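CYCLIN domain-containing protein (Chaetomium thermophilum, PDB 6Z3U) probably regulates a cyclin-dependent serine/threonine kinase, as the cyclin H-type subunit of the CDK-activating kinase complex. Local coordinates at residues Q14-E19 against A182-H187; W21-S26 against A230-T235; D108-T113 against F142-E147; A115-R120 against Q177-A182; P236-L241 against G320-C325. One frame throughout, in Å; residues are numbered along the deposited sequence.

The five contacts run through an all-helical cyclin. Contacts 3 and 4 use helix 108-124, and their centres lie about 12 Å apart. Contact 5 sits in the C-terminal cyclin domain. Its centre is about 23 Å from those of contacts 3 and 4, with nearest atoms about 9 Å apart. Contacts 1 and 2 lie between and bring in the N-terminal segment. They meet where Ser22 OG lies 2.6 Å from Gln17 O. Trp21 NE1 of contact 2 reaches Ile179 O of contact 4 at 3.1 Å. His187 of contact 1 links Tyr231 of contact 2 to Thr113 of contact 3. The kinase chain borders contacts 1, 3 and 4; the RING-type chain borders contacts 1, 2 and 5.

Contact 1: residues Q14-E19 against A182-H187; sequences QSSQYE and ALDVKH
Ser16 OG donates to Asp184 OD1 at 2.5 Å. The hydroxyl meets the syn side of the carboxylate but stands 33° out of its plane. A second bond runs from Lys186 N to Gln17 OE1, at 2.8 Å and nearly straight (164°). The two bonds tie the short N-terminal helix 16-19 to the linker between the two helical cyclin repeats, in the loop from helix 172-178 to helix 189-200. Gln17 spans the gap with CG anti to its backbone N (chi1 179°) and the rest of the chain extended, which carries the amide to the linker backbone. The same OE1 lies 3.5 Å from Lys186 CB and 3.8 Å from Val185 CG1. A leucine here would have no amide oxygen and would probably leave Lys186 N without its acceptor. Ser15 is the N-cap of the helix. Its OG bonds to Tyr12 O and accepts a weak capping bond from Tyr18 N, while Ser15 O receives both Tyr18 N and Glu19 N. Packing fills in around these bonds. Ala182 CB lies 3.5 Å from Ser16 OG. Tyr12 and Pro236 both touch the side chains of Gln17 and Lys186, and Arg146 of the kinase chain packs on Ser16. The lysine chain runs extended to CE, which lies alongside Ser15, 3.7 Å from OG; only NZ is turned aside by the last torsion.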
# COMPACT_ATOMS: atom_id res chain seq x y z
N GLN A 14 1.83 7.67 12.05
CA GLN A 14 1.37 6.30 12.20
C GLN A 14 1.88 5.38 11.10
O GLN A 14 1.63 4.17 11.16
CB GLN A 14 -0.16 6.26 12.23
CG GLN A 14 -0.76 7.14 13.30
CD GLN A 14 -2.13 6.68 13.72
OE1 GLN A 14 -3.08 6.71 12.95
NE2 GLN A 14 -2.23 6.23 14.97
N SER A 15 2.60 5.92 10.12
CA SER A 15 3.10 5.11 9.02
C SER A 15 4.31 4.30 9.45
O SER A 15 5.04 4.67 10.38
CB SER A 15 3.47 6.00 7.83
OG SER A 15 4.61 6.79 8.13
N SER A 16 4.53 3.19 8.76
CA SER A 16 5.72 2.39 9.01
C SER A 16 6.98 3.18 8.68
O SER A 16 8.02 2.98 9.31
CB SER A 16 5.67 1.09 8.21
OG SER A 16 5.67 1.35 6.81
N GLN A 17 6.90 4.08 7.70
CA GLN A 17 8.05 4.88 7.33
C GLN A 17 8.57 5.70 8.51
O GLN A 17 9.78 5.95 8.61
CB GLN A 17 7.70 5.80 6.16
CG GLN A 17 8.83 6.70 5.70
CD GLN A 17 8.66 7.18 4.27
OE1 GLN A 17 8.12 6.46 3.43
NE2 GLN A 17 9.10 8.40 4.00
N TYR A 18 7.68 6.12 9.41
CA TYR A 18 8.09 6.95 10.53
C TYR A 18 8.51 6.12 11.74
O TYR A 18 9.57 6.36 12.32
CB TYR A 18 6.95 7.90 10.93
CG TYR A 18 7.26 8.75 12.14
CD1 TYR A 18 7.96 9.95 12.01
CD2 TYR A 18 6.87 8.35 13.41
CE1 TYR A 18 8.25 10.73 13.12
CE2 TYR A 18 7.16 9.13 14.52
CZ TYR A 18 7.85 10.31 14.37
OH TYR A 18 8.14 11.08 15.48
N GLU A 19 7.69 5.15 12.13
CA GLU A 19 7.98 4.39 13.34
C GLU A 19 9.15 3.43 13.14
O GLU A 19 9.85 3.10 14.11
CB GLU A 19 6.73 3.63 13.80
CG GLU A 19 6.33 2.46 12.90
CD GLU A 19 5.25 1.59 13.52
OE1 GLU A 19 4.22 2.13 13.98
OE2 GLU A 19 5.44 0.35 13.56
N ALA A 182 7.71 -3.76 5.83
CA ALA A 182 7.10 -2.45 5.62
C ALA A 182 7.11 -2.17 4.12
O ALA A 182 8.15 -1.81 3.55
CB ALA A 182 7.85 -1.37 6.40
N LEU A 183 5.95 -2.33 3.48
CA LEU A 183 5.83 -2.18 2.03
C LEU A 183 5.27 -0.84 1.60
O LEU A 183 5.33 -0.52 0.41
CB LEU A 183 4.95 -3.30 1.47
CG LEU A 183 5.65 -4.63 1.18
CD1 LEU A 183 6.55 -5.05 2.32
CD2 LEU A 183 4.62 -5.71 0.89
N ASP A 184 4.74 -0.04 2.53
CA ASP A 184 4.14 1.25 2.20
C ASP A 184 5.21 2.33 2.33
O ASP A 184 5.55 2.76 3.43
CB ASP A 184 2.94 1.54 3.10
CG ASP A 184 3.30 1.55 4.58
OD1 ASP A 184 4.06 0.66 5.02
OD2 ASP A 184 2.81 2.44 5.31
N VAL A 185 5.75 2.76 1.19
CA VAL A 185 6.77 3.80 1.13
C VAL A 185 6.14 5.06 0.54
O VAL A 185 5.39 4.99 -0.44
CB VAL A 185 7.99 3.37 0.30
CG1 VAL A 185 9.13 4.36 0.48
CG2 VAL A 185 8.42 1.96 0.67
N LYS A 186 6.47 6.20 1.14
CA LYS A 186 5.84 7.47 0.80
C LYS A 186 6.84 8.32 0.02
O LYS A 186 7.96 8.55 0.50
CB LYS A 186 5.37 8.20 2.06
CG LYS A 186 4.37 7.39 2.88
CD LYS A 186 4.04 8.07 4.19
CE LYS A 186 2.88 7.38 4.88
NZ LYS A 186 1.66 7.32 4.03
N HIS A 187 6.44 8.77 -1.16
CA HIS A 187 7.31 9.52 -2.04
C HIS A 187 6.81 10.95 -2.21
O HIS A 187 5.63 11.24 -2.02
CB HIS A 187 7.40 8.85 -3.41
CG HIS A 187 7.86 7.43 -3.35
ND1 HIS A 187 9.09 7.07 -2.84
CD2 HIS A 187 7.26 6.27 -3.74
CE1 HIS A 187 9.22 5.75 -2.91
NE2 HIS A 187 8.13 5.25 -3.45

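Contact 2: residues W21-S26 against A230-T235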
# COMPACT_ATOMS: atom_id res chain seq x y z
N TRP A 21 11.38 3.34 9.90
CA TRP A 21 12.44 3.74 8.99
C TRP A 21 12.62 5.25 8.99
O TRP A 21 12.82 5.88 7.94
CB TRP A 21 12.17 3.23 7.58
CG TRP A 21 12.14 1.73 7.51
CD1 TRP A 21 11.05 0.94 7.38
CD2 TRP A 21 13.27 0.86 7.58
NE1 TRP A 21 11.42 -0.38 7.36
CE2 TRP A 21 12.78 -0.46 7.48
CE3 TRP A 21 14.65 1.06 7.71
CZ2 TRP A 21 13.62 -1.57 7.50
CZ3 TRP A 21 15.48 -0.05 7.74
CH2 TRP A 21 14.96 -1.35 7.63
N SER A 22 12.56 5.86 10.17
CA SER A 22 12.88 7.27 10.35
C SER A 22 13.70 7.40 11.62
O SER A 22 13.22 7.03 12.70
CB SER A 22 11.61 8.13 10.42
OG SER A 22 10.97 8.21 9.16
N PHE A 23 14.92 7.90 11.49
CA PHE A 23 15.84 8.02 12.61
C PHE A 23 16.59 9.34 12.51
O PHE A 23 16.46 10.08 11.53
CB PHE A 23 16.84 6.86 12.65
CG PHE A 23 16.30 5.57 12.11
CD1 PHE A 23 15.55 4.72 12.91
CD2 PHE A 23 16.54 5.20 10.79
CE1 PHE A 23 15.05 3.53 12.40
CE2 PHE A 23 16.05 4.02 10.28
CZ PHE A 23 15.31 3.18 11.09
N SER A 24 17.38 9.62 13.53
CA SER A 24 18.31 10.74 13.50
C SER A 24 19.62 10.31 12.85
O SER A 24 19.97 9.12 12.87
CB SER A 24 18.58 11.25 14.91
OG SER A 24 19.32 10.31 15.66
N PRO A 25 20.37 11.24 12.27
CA PRO A 25 21.66 10.86 11.67
C PRO A 25 22.57 10.11 12.63
O PRO A 25 23.31 9.22 12.20
CB PRO A 25 22.26 12.21 11.24
CG PRO A 25 21.08 13.10 11.05
CD PRO A 25 20.07 12.67 12.08
N SER A 26 22.52 10.43 13.92
CA SER A 26 23.33 9.70 14.89
C SER A 26 22.83 8.27 15.04
O SER A 26 23.62 7.33 15.13
CB SER A 26 23.32 10.42 16.23
OG SER A 26 24.20 9.81 17.15
N ALA A 230 17.95 11.22 2.63
CA ALA A 230 16.88 12.18 2.84
C ALA A 230 15.65 11.53 3.46
O ALA A 230 15.05 12.08 4.39
CB ALA A 230 16.51 12.84 1.51
N TYR A 231 15.26 10.35 2.97
CA TYR A 231 14.04 9.72 3.45
C TYR A 231 14.10 9.41 4.94
O TYR A 231 13.07 9.44 5.62
CB TYR A 231 13.76 8.43 2.67
CG TYR A 231 13.09 8.63 1.33
CD1 TYR A 231 13.50 9.64 0.47
CD2 TYR A 231 12.06 7.81 0.92
CE1 TYR A 231 12.89 9.83 -0.75
CE2 TYR A 231 11.44 7.98 -0.30
CZ TYR A 231 11.87 8.99 -1.14
OH TYR A 231 11.26 9.18 -2.35
N PHE A 232 15.29 9.13 5.47
CA PHE A 232 15.41 8.71 6.86
C PHE A 232 15.27 9.85 7.85
O PHE A 232 14.92 9.61 9.01
CB PHE A 232 16.76 8.02 7.10
CG PHE A 232 16.99 6.80 6.24
CD1 PHE A 232 16.13 5.72 6.32
CD2 PHE A 232 18.07 6.74 5.38
CE1 PHE A 232 16.34 4.60 5.54
CE2 PHE A 232 18.28 5.62 4.60
CZ PHE A 232 17.42 4.55 4.68
N HIS A 233 15.52 11.09 7.42
CA HIS A 233 15.52 12.23 8.33
C HIS A 233 14.45 13.27 8.01
O HIS A 233 14.27 14.19 8.81
CB HIS A 233 16.89 12.92 8.31
CG HIS A 233 18.04 11.96 8.40
ND1 HIS A 233 18.19 11.09 9.46
CD2 HIS A 233 19.08 11.73 7.57
CE1 HIS A 233 19.29 10.37 9.27
NE2 HIS A 233 19.84 10.74 8.13
N PHE A 234 13.75 13.16 6.89
CA PHE A 234 12.80 14.18 6.47
C PHE A 234 11.55 13.53 5.90
O PHE A 234 11.59 12.39 5.41
CB PHE A 234 13.42 15.13 5.45
CG PHE A 234 14.70 15.77 5.92
CD1 PHE A 234 14.67 16.84 6.80
CD2 PHE A 234 15.92 15.30 5.48
CE1 PHE A 234 15.84 17.42 7.23
CE2 PHE A 234 17.10 15.88 5.91
CZ PHE A 234 17.06 16.95 6.79
N THR A 235 10.47 14.25 5.97
CA THR A 235 9.14 13.86 5.51
C THR A 235 8.99 14.18 4.03
O THR A 235 9.61 15.12 3.52
CB THR A 235 8.08 14.60 6.32
OG1 THR A 235 8.23 14.27 7.70
CG2 THR A 235 6.68 14.23 5.87
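Phe23 is held through both of its backbone polar atoms. Its N donates to Phe232 O at 3.0 Å. Its O accepts from His233 ND1 at 2.9 Å, with an angle of 155° at the hydrogen. The carbonyl lies close to the imidazole plane, but the donor stands 38° above the carbonyl plane. Pro25 covers one face of the same imidazole in a CH-pi contact, with CG 3.8 Å from the ring centroid and 14° off the normal. Phe232 CB sits over the opposite face, so the ring is sandwiched while its ND1 edge is bonded. Ser22 CA adds a CA-H...O contact to Phe232 O at 3.4 Å. The Phe232 ring is met at its edge by Trp21 O, 3.7 Å from CD1. The Phe23 ring comes near it more loosely, with CE2 4.3 Å from CD1. This joins the N-terminal segment, just as it enters helix 25-48, to the short, weakly bonded helix at about 230-233 of the C-terminal cyclin domain. Leu28 of helix 25-48 touches Phe23, Phe232 and His233. Met328 of helix 313-330 touches His233 from the cyclin domain. Ser24 is the N-cap of helix 25-48: its OG caps a backbone N just along the chain and bonds to Glu67 of the RING-type chain. Glu63 of that chain packs on Pro25.

Contact 3: residues D108-T113 against F142-E147; sequences DEIKAT and FGCKAE
Thr113 OG1 has three polar neighbours. Glu147 OE2 lies across the contact at 2.7 Å, Glu109 O lies one turn back in the same helix at 3.0 Å, and His187 NE2 approaches from the linker. The threonine oxygen sits beside its backbone N (chi1 -68°), which turns it back toward Glu109 O and leaves CG2 to pack on Gly143 and Ala146. The Glu147 chain bends at chi2 and comes toward Thr113 from the opposite direction. Its other oxygen, OE1, is 3.9 Å from Glu109 OE2, with the carboxylate planes 63° apart. This approach of like charges is probably eased by Arg190, which forms a salt bridge with Glu109. Beside the polar group, Ile110 and Glu147 run past each other in opposite directions, Ile110 CG1 3.9 Å from Glu147 CB, and Ile110 CG2 meets Cys144 SG at the same distance. Gly143 lets the backbones close in, with its CA 5.4 Å from Thr113 CA. The helix axes approach to 8.3 Å and cross at 124°. Both segments lie in the Cyclin-like domain. Helix 172-178 packs on Phe142, and Lys145 bonds Glu172 of helix 172-178 and backbone carbonyls of the kinase chain.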
# COMPACT_ATOMS: atom_id res chain seq x y z
N ASP A 108 8.23 6.29 -11.97
CA ASP A 108 9.03 6.96 -10.94
C ASP A 108 8.73 6.39 -9.56
O ASP A 108 9.63 6.26 -8.72
CB ASP A 108 8.77 8.46 -10.97
CG ASP A 108 9.40 9.15 -12.17
OD1 ASP A 108 10.22 8.51 -12.86
OD2 ASP A 108 9.08 10.33 -12.41
N GLU A 109 7.46 6.06 -9.29
CA GLU A 109 7.12 5.51 -7.98
C GLU A 109 7.75 4.14 -7.76
O GLU A 109 8.12 3.81 -6.63
CB GLU A 109 5.60 5.44 -7.83
CG GLU A 109 4.91 6.79 -7.84
CD GLU A 109 3.93 6.95 -6.70
OE1 GLU A 109 4.17 7.80 -5.82
OE2 GLU A 109 2.92 6.21 -6.67
N ILE A 110 7.87 3.34 -8.82
CA ILE A 110 8.53 2.04 -8.69
C ILE A 110 10.01 2.23 -8.40
O ILE A 110 10.56 1.64 -7.46
CB ILE A 110 8.30 1.20 -9.96
CG1 ILE A 110 6.86 0.68 -9.99
CG2 ILE A 110 9.28 0.03 -10.00
CD1 ILE A 110 6.49 -0.08 -11.26
N LYS A 111 10.68 3.06 -9.20
CA LYS A 111 12.10 3.32 -8.98
C LYS A 111 12.36 3.74 -7.54
O LYS A 111 13.23 3.18 -6.86
CB LYS A 111 12.59 4.41 -9.94
CG LYS A 111 12.46 4.07 -11.41
CD LYS A 111 12.85 5.26 -12.27
CE LYS A 111 12.67 4.96 -13.74
NZ LYS A 111 12.27 6.17 -14.51
N ALA A 112 11.61 4.73 -7.06
CA ALA A 112 11.84 5.26 -5.72
C ALA A 112 11.60 4.19 -4.66
O ALA A 112 12.32 4.13 -3.66
CB ALA A 112 10.96 6.48 -5.48
N THR A 113 10.58 3.35 -4.85
CA THR A 113 10.30 2.29 -3.89
C THR A 113 11.39 1.22 -3.92
O THR A 113 11.84 0.76 -2.87
CB THR A 113 8.94 1.67 -4.17
OG1 THR A 113 7.91 2.62 -3.89
CG2 THR A 113 8.73 0.43 -3.31
N PHE A 142 10.71 -6.59 -6.43
CA PHE A 142 9.79 -6.44 -5.32
C PHE A 142 9.19 -5.04 -5.27
O PHE A 142 8.06 -4.86 -4.79
CB PHE A 142 10.50 -6.77 -4.01
CG PHE A 142 9.58 -7.19 -2.90
CD1 PHE A 142 8.82 -8.33 -3.01
CD2 PHE A 142 9.49 -6.44 -1.74
CE1 PHE A 142 7.97 -8.72 -1.99
CE2 PHE A 142 8.65 -6.82 -0.71
CZ PHE A 142 7.89 -7.97 -0.84
N GLY A 143 9.92 -4.04 -5.76
CA GLY A 143 9.37 -2.70 -5.83
C GLY A 143 8.17 -2.61 -6.75
O GLY A 143 7.20 -1.89 -6.48
N CYS A 144 8.21 -3.35 -7.87
CA CYS A 144 7.04 -3.43 -8.74
C CYS A 144 5.83 -3.94 -7.98
O CYS A 144 4.77 -3.31 -7.97
CB CYS A 144 7.35 -4.34 -9.94
SG CYS A 144 8.50 -3.66 -11.15
N LYS A 145 5.98 -5.10 -7.33
CA LYS A 145 4.87 -5.69 -6.59
C LYS A 145 4.33 -4.72 -5.55
O LYS A 145 3.11 -4.54 -5.43
CB LYS A 145 5.33 -6.99 -5.93
CG LYS A 145 5.74 -8.07 -6.91
CD LYS A 145 6.07 -9.38 -6.20
CE LYS A 145 6.15 -10.54 -7.17
NZ LYS A 145 6.51 -11.82 -6.50
N ALA A 146 5.22 -4.07 -4.80
CA ALA A 146 4.79 -3.14 -3.77
C ALA A 146 3.99 -1.98 -4.34
O ALA A 146 3.24 -1.34 -3.59
CB ALA A 146 6.01 -2.61 -3.00
N GLU A 147 4.14 -1.69 -5.63
CA GLU A 147 3.44 -0.59 -6.28
C GLU A 147 2.34 -1.08 -7.21
O GLU A 147 1.88 -0.32 -8.08
CB GLU A 147 4.42 0.30 -7.03
CG GLU A 147 5.41 1.01 -6.12
CD GLU A 147 4.74 2.02 -5.20
OE1 GLU A 147 3.68 2.56 -5.58
OE2 GLU A 147 5.27 2.26 -4.10

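Contact 4: residues A115-R120 against Q177-A182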
# COMPACT_ATOMS: atom_id res chain seq x y z
N ALA A 115 14.52 1.58 -4.89
CA ALA A 115 15.73 2.15 -4.30
C ALA A 115 15.63 2.20 -2.78
O ALA A 115 16.59 1.87 -2.08
CB ALA A 115 15.97 3.55 -4.86
N THR A 116 14.47 2.60 -2.25
CA THR A 116 14.30 2.68 -0.81
C THR A 116 14.40 1.31 -0.16
O THR A 116 15.03 1.15 0.89
CB THR A 116 12.96 3.35 -0.47
OG1 THR A 116 12.93 4.66 -1.03
CG2 THR A 116 12.78 3.44 1.04
N PHE A 117 13.77 0.30 -0.76
CA PHE A 117 13.93 -1.07 -0.27
C PHE A 117 15.41 -1.46 -0.25
O PHE A 117 15.87 -2.13 0.68
CB PHE A 117 13.14 -2.05 -1.13
CG PHE A 117 11.65 -1.99 -0.94
CD1 PHE A 117 11.08 -1.24 0.07
CD2 PHE A 117 10.81 -2.69 -1.79
CE1 PHE A 117 9.71 -1.19 0.24
CE2 PHE A 117 9.44 -2.65 -1.63
CZ PHE A 117 8.89 -1.89 -0.62
N PHE A 118 16.16 -1.06 -1.27
CA PHE A 118 17.58 -1.39 -1.32
C PHE A 118 18.32 -0.73 -0.16
O PHE A 118 19.11 -1.38 0.54
CB PHE A 118 18.16 -0.97 -2.67
CG PHE A 118 19.59 -1.39 -2.87
CD1 PHE A 118 19.90 -2.66 -3.34
CD2 PHE A 118 20.63 -0.51 -2.62
CE1 PHE A 118 21.21 -3.05 -3.53
CE2 PHE A 118 21.94 -0.89 -2.81
CZ PHE A 118 22.23 -2.16 -3.26
N LYS A 119 18.08 0.56 0.06
CA LYS A 119 18.75 1.26 1.16
C LYS A 119 18.33 0.70 2.51
O LYS A 119 19.15 0.56 3.42
CB LYS A 119 18.45 2.76 1.10
CG LYS A 119 19.01 3.48 -0.11
CD LYS A 119 18.66 4.96 -0.08
CE LYS A 119 19.79 5.80 0.52
NZ LYS A 119 21.10 5.58 -0.16
N ARG A 120 17.04 0.37 2.65
CA ARG A 120 16.57 -0.19 3.91
C ARG A 120 17.11 -1.59 4.15
O ARG A 120 17.38 -1.96 5.30
CB ARG A 120 15.04 -0.21 3.92
CG ARG A 120 14.40 1.16 4.00
CD ARG A 120 12.89 1.04 4.02
NE ARG A 120 12.22 2.33 4.07
CZ ARG A 120 10.90 2.48 4.16
NH1 ARG A 120 10.11 1.41 4.19
NH2 ARG A 120 10.37 3.69 4.20
N GLN A 177 12.06 -9.61 4.62
CA GLN A 177 12.46 -9.56 6.02
C GLN A 177 13.36 -8.36 6.29
O GLN A 177 13.22 -7.69 7.32
CB GLN A 177 13.18 -10.85 6.42
CG GLN A 177 12.40 -12.13 6.16
CD GLN A 177 13.22 -13.38 6.45
OE1 GLN A 177 13.24 -13.87 7.57
NE2 GLN A 177 13.81 -13.96 5.40
N GLY A 178 14.29 -8.07 5.38
CA GLY A 178 15.23 -6.99 5.61
C GLY A 178 14.55 -5.65 5.81
O GLY A 178 14.94 -4.87 6.68
N ILE A 179 13.52 -5.36 5.01
CA ILE A 179 12.80 -4.10 5.10
C ILE A 179 11.75 -4.20 6.20
O ILE A 179 10.92 -3.30 6.36
CB ILE A 179 12.17 -3.71 3.75
CG1 ILE A 179 11.14 -4.75 3.31
CG2 ILE A 179 13.25 -3.55 2.69
CD1 ILE A 179 10.36 -4.35 2.07
N ARG A 180 11.77 -5.30 6.95
CA ARG A 180 10.91 -5.46 8.11
C ARG A 180 9.43 -5.45 7.72
O ARG A 180 8.58 -4.95 8.47
CB ARG A 180 11.21 -4.39 9.16
CG ARG A 180 12.59 -4.51 9.78
CD ARG A 180 12.70 -3.71 11.06
NE ARG A 180 11.85 -4.26 12.12
CZ ARG A 180 11.63 -3.67 13.29
NH1 ARG A 180 10.85 -4.26 14.18
NH2 ARG A 180 12.19 -2.50 13.56
N PHE A 181 9.12 -6.00 6.55
CA PHE A 181 7.74 -6.19 6.11
C PHE A 181 6.99 -4.88 5.94
O PHE A 181 5.76 -4.86 5.91
CB PHE A 181 6.98 -7.10 7.09
CG PHE A 181 7.68 -8.40 7.37
CD1 PHE A 181 7.51 -9.49 6.53
CD2 PHE A 181 8.50 -8.54 8.47
CE1 PHE A 181 8.15 -10.68 6.78
CE2 PHE A 181 9.14 -9.73 8.73
CZ PHE A 181 8.96 -10.81 7.89
N ALA A 182 7.71 -3.76 5.83
CA ALA A 182 7.10 -2.45 5.62
C ALA A 182 7.11 -2.17 4.12
O ALA A 182 8.15 -1.81 3.55
CB ALA A 182 7.85 -1.37 6.40
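Arg120 and Ile179 face each other with CA atoms 5.6 Å apart, where helix 172-178 ends in a Schellman motif with Arg180 as C-prime residue and the chain passes through a type I' turn from Ile179 to Ala182. Ile179 makes the largest share of the contact. Its CD1 stands over the centre of the Phe117 ring, 3.7 Å from the centroid and 12° off the normal, a CH-pi contact. The isoleucine's CG1 lies between its own backbone N and carbonyl carbon (chi1 62°), which directs the long branch to the ring and the CG2 branch to the helix backbone. There CG2 rests 3.6 Å from Phe117 O and 4.0 Å from Arg120 CB. Arg120 runs out extended past the turn. Its guanidinium presents an edge to Ala182 O, but NH1 is 3.8 Å from that oxygen, too far for a hydrogen bond. Phe117 CE1 reaches the same oxygen at 3.7 Å. Phe142 of helix 132-146 touches Ile179, and Trp21 packs on both Arg120 and Ala182. Within the turn, Phe181 packs on Leu168 of the kinase chain. The contact therefore works by apolar fit between helix 108-124 and the turn that follows helix 172-178. The carbonyl at the helix end is satisfied elsewhere, Gly178 O by Thr124 OG1.

Contact 5: residues P236-L241 against G320-C325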
# COMPACT_ATOMS: atom_id res chain seq x y z
N PRO A 236 8.19 13.40 3.28
CA PRO A 236 7.98 13.73 1.86
C PRO A 236 7.63 15.18 1.61
O PRO A 236 8.11 15.76 0.63
CB PRO A 236 6.84 12.78 1.46
CG PRO A 236 7.07 11.58 2.31
CD PRO A 236 7.59 12.10 3.64
N SER A 237 6.82 15.79 2.47
CA SER A 237 6.55 17.22 2.33
C SER A 237 7.83 18.02 2.53
O SER A 237 8.11 18.96 1.77
CB SER A 237 5.49 17.67 3.33
OG SER A 237 5.94 17.51 4.66
N GLN A 238 8.62 17.66 3.53
CA GLN A 238 9.88 18.37 3.78
C GLN A 238 10.84 18.19 2.62
O GLN A 238 11.45 19.16 2.14
CB GLN A 238 10.49 17.87 5.09
CG GLN A 238 9.66 18.20 6.32
CD GLN A 238 10.14 17.49 7.57
OE1 GLN A 238 11.08 16.69 7.52
NE2 GLN A 238 9.50 17.77 8.70
N ILE A 239 11.01 16.95 2.16
CA ILE A 239 11.89 16.70 1.01
C ILE A 239 11.35 17.41 -0.23
O ILE A 239 12.11 18.01 -1.00
CB ILE A 239 12.03 15.18 0.77
CG1 ILE A 239 12.71 14.52 1.97
CG2 ILE A 239 12.82 14.92 -0.50
CD1 ILE A 239 12.71 13.01 1.92
N MET A 240 10.04 17.34 -0.44
CA MET A 240 9.44 17.97 -1.62
C MET A 240 9.71 19.47 -1.64
O MET A 240 10.13 20.03 -2.66
CB MET A 240 7.94 17.69 -1.65
CG MET A 240 7.20 18.40 -2.77
SD MET A 240 6.62 20.04 -2.28
CE MET A 240 7.11 21.00 -3.71
N LEU A 241 9.48 20.15 -0.51
CA LEU A 241 9.76 21.58 -0.44
C LEU A 241 11.24 21.87 -0.64
O LEU A 241 11.60 22.90 -1.22
CB LEU A 241 9.29 22.14 0.90
CG LEU A 241 7.77 22.20 1.12
CD1 LEU A 241 7.45 22.42 2.59
CD2 LEU A 241 7.14 23.29 0.27
N GLY A 320 13.94 25.97 9.13
CA GLY A 320 15.24 25.43 9.47
C GLY A 320 15.38 23.97 9.07
O GLY A 320 16.46 23.53 8.67
N THR A 321 14.29 23.20 9.18
CA THR A 321 14.34 21.80 8.79
C THR A 321 14.49 21.65 7.28
O THR A 321 15.28 20.82 6.81
CB THR A 321 13.08 21.07 9.27
OG1 THR A 321 12.95 21.21 10.69
CG2 THR A 321 13.14 19.60 8.91
N ILE A 322 13.75 22.44 6.50
CA ILE A 322 13.87 22.38 5.05
C ILE A 322 15.28 22.78 4.63
O ILE A 322 15.86 22.19 3.71
CB ILE A 322 12.82 23.28 4.38
CG1 ILE A 322 11.40 22.92 4.85
CG2 ILE A 322 12.91 23.16 2.86
CD1 ILE A 322 10.99 21.51 4.53
N GLU A 323 15.86 23.78 5.30
CA GLU A 323 17.21 24.21 4.95
C GLU A 323 18.22 23.11 5.23
O GLU A 323 19.18 22.92 4.47
CB GLU A 323 17.57 25.48 5.73
CG GLU A 323 18.69 26.31 5.11
CD GLU A 323 18.35 26.81 3.72
OE1 GLU A 323 19.23 26.77 2.84
OE2 GLU A 323 17.19 27.24 3.50
N ALA A 324 18.02 22.36 6.32
CA ALA A 324 18.87 21.21 6.59
C ALA A 324 18.73 20.16 5.49
O ALA A 324 19.72 19.57 5.04
CB ALA A 324 18.54 20.62 7.96
N CYS A 325 17.49 19.90 5.06
CA CYS A 325 17.27 18.98 3.95
C CYS A 325 17.81 19.55 2.64
O CYS A 325 18.34 18.82 1.80
CB CYS A 325 15.78 18.66 3.82
SG CYS A 325 15.38 17.50 2.50
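The apolar contacts centre on Ile322 and Cys325. Ile322 CD1 lies against Gln238, 3.7 Å from CB and 3.4 Å from the backbone O. It also touches Leu241 CB at 4.1 Å, so the methyl sits between two residues one turn apart. Cys325 holds SG anti to its backbone N (chi1 -179°). This points the sulfur at the other helix, 4.0 Å from Ile239 CG1 and 3.9 Å from Ile239 CA. Thr321 adds CG2, which lies 3.8 Å from Gln238 OE1. The polar bonds lead outside the pair. Thr321 OG1 bonds to Lys317 O in its own helix. Gln238 OE1 accepts from Thr235 N, the N-cap residue of its helix. Gln238 NE2 donates to Val60 O of the RING-type chain. A leucine in place of the glutamine would probably leave both Thr235 N and that Val60 carbonyl without their partners. The helices themselves cross at -66°, with axes 8.8 Å apart at closest approach. Phe234 wedges in beside the crossing and touches Ile239 and Cys325, while Leu58 and Phe61 of the RING-type chain pack on Leu241 and Thr321. This is helix-on-helix packing inside the helical bundle of the C-terminal cyclin domain, at the face where the RING-type subunit packs.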